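Local coordinates for protein acyl-CoA dehydrogenase (Slackia heliotrinireducens, PDB 4RM7) that belongs to the acyl-CoA dehydrogenase family, whose fold sets a beta-sheet middle domain between helical N-terminal and C-terminal domains, at residues E79-S84 and C250-G255. Residues are numbered along the deposited sequence; the frame is centred on the assembly and turned at random.
Sequences ELSRIS and CAAALG
Ser81 packs against Ala252 and Gly255 where two helix segments run 7.5 Å apart, axis to axis, at an angle of 32°. Small residues permit this approach. Gly255, without a side chain, lets Ser81 CB come within 3.9 Å of its CA. The hydroxyl of Ser81 is anti to its own carbonyl carbon (chi1 -55°), which brings OG back toward the preceding turn, where it hydrogen-bonds to Ile77 O. A serine can thus be buried against Ala252, whose CA is 3.6 Å from Ser81 OG, with its polar atom satisfied.

No hydrogen bond joins the two segments, but Arg82 CA makes a CA-H...O contact of 3.3 Å with Gly255 O. The long Arg82 side chain then leads away, and its guanidinium meets Glu79 side-on: NE bonds to Glu79 OE1 at 2.6 Å and NH2 to OE2 at 2.8 Å, both nearly straight. Both oxygens lie in the guanidinium plane, yet the carboxylate is tilted against it by about 33°. Arg82 NH1 forms a salt bridge to Glu262, on the partner helix.

The contact joins helix 70-84 of the N-terminal domain to helix 234-270 of the C-terminal domain; helix 10-26 packs against Glu79 and Leu80, while helices 282-311 and 316-341 pack against segment 250-255.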
# COMPACT_ATOMS: atom_id res chain seq x y z
N GLU A 79 -23.93 -3.19 -15.28
CA GLU A 79 -24.19 -2.23 -16.33
C GLU A 79 -25.03 -1.04 -15.88
O GLU A 79 -24.77 0.09 -16.29
CB GLU A 79 -24.86 -2.91 -17.53
CG GLU A 79 -25.11 -1.99 -18.75
CD GLU A 79 -23.84 -1.32 -19.35
OE1 GLU A 79 -22.70 -1.48 -18.84
OE2 GLU A 79 -24.00 -0.60 -20.36
N LEU A 80 -26.03 -1.28 -15.03
CA LEU A 80 -26.88 -0.19 -14.57
C LEU A 80 -26.09 0.72 -13.64
O LEU A 80 -26.26 1.94 -13.65
CB LEU A 80 -28.14 -0.73 -13.87
CG LEU A 80 -29.07 -1.44 -14.85
CD1 LEU A 80 -30.26 -1.98 -14.16
CD2 LEU A 80 -29.48 -0.49 -15.98
N SER A 81 -25.21 0.13 -12.84
CA SER A 81 -24.37 0.89 -11.92
C SER A 81 -23.35 1.68 -12.70
O SER A 81 -22.94 2.76 -12.27
CB SER A 81 -23.64 -0.03 -10.94
OG SER A 81 -24.55 -0.86 -10.24
N ARG A 82 -22.94 1.15 -13.85
CA ARG A 82 -21.96 1.82 -14.70
C ARG A 82 -22.57 3.05 -15.35
O ARG A 82 -22.01 4.14 -15.29
CB ARG A 82 -21.43 0.89 -15.78
CG ARG A 82 -20.35 1.52 -16.67
CD ARG A 82 -20.06 0.65 -17.88
NE ARG A 82 -21.16 0.67 -18.83
CZ ARG A 82 -21.41 1.71 -19.62
NH1 ARG A 82 -20.64 2.79 -19.57
NH2 ARG A 82 -22.44 1.68 -20.45
N ILE A 83 -23.73 2.86 -15.99
CA ILE A 83 -24.42 3.95 -16.65
C ILE A 83 -24.86 5.01 -15.65
O ILE A 83 -24.72 6.19 -15.91
CB ILE A 83 -25.65 3.44 -17.43
CG1 ILE A 83 -25.23 2.55 -18.60
CG2 ILE A 83 -26.50 4.60 -17.95
CD1 ILE A 83 -26.35 1.68 -19.10
N SER A 84 -25.36 4.60 -14.49
CA SER A 84 -25.90 5.57 -13.54
C SER A 84 -24.84 6.24 -12.68
O SER A 84 -25.03 7.36 -12.25
CB SER A 84 -26.91 4.91 -12.61
OG SER A 84 -26.24 4.07 -11.72
N CYS A 250 -20.77 -6.55 -4.96
CA CYS A 250 -19.51 -6.41 -5.66
C CYS A 250 -19.71 -6.03 -7.13
O CYS A 250 -18.97 -5.20 -7.66
CB CYS A 250 -18.68 -7.69 -5.51
SG CYS A 250 -18.10 -7.89 -3.77
N ALA A 251 -20.73 -6.59 -7.77
CA ALA A 251 -21.08 -6.18 -9.12
C ALA A 251 -21.44 -4.68 -9.18
O ALA A 251 -21.08 -3.98 -10.12
CB ALA A 251 -22.23 -7.04 -9.65
N ALA A 252 -22.15 -4.19 -8.16
CA ALA A 252 -22.46 -2.77 -8.08
C ALA A 252 -21.19 -1.95 -7.91
O ALA A 252 -21.04 -0.90 -8.52
CB ALA A 252 -23.46 -2.47 -6.94
N ALA A 253 -20.28 -2.43 -7.06
CA ALA A 253 -19.04 -1.70 -6.81
C ALA A 253 -18.21 -1.59 -8.10
O ALA A 253 -17.66 -0.53 -8.43
CB ALA A 253 -18.27 -2.37 -5.73
N LEU A 254 -18.16 -2.69 -8.83
CA LEU A 254 -17.42 -2.77 -10.07
C LEU A 254 -17.99 -1.79 -11.10
O LEU A 254 -17.27 -1.04 -11.76
CB LEU A 254 -17.47 -4.19 -10.60
CG LEU A 254 -17.00 -4.45 -12.02
CD1 LEU A 254 -15.52 -4.08 -12.17
CD2 LEU A 254 -17.27 -5.91 -12.40
N GLY A 255 -19.30 -1.81 -11.22
CA GLY A 255 -19.99 -0.93 -12.14
C GLY A 255 -19.72 0.52 -11.83
O GLY A 255 -19.37 1.29 -12.72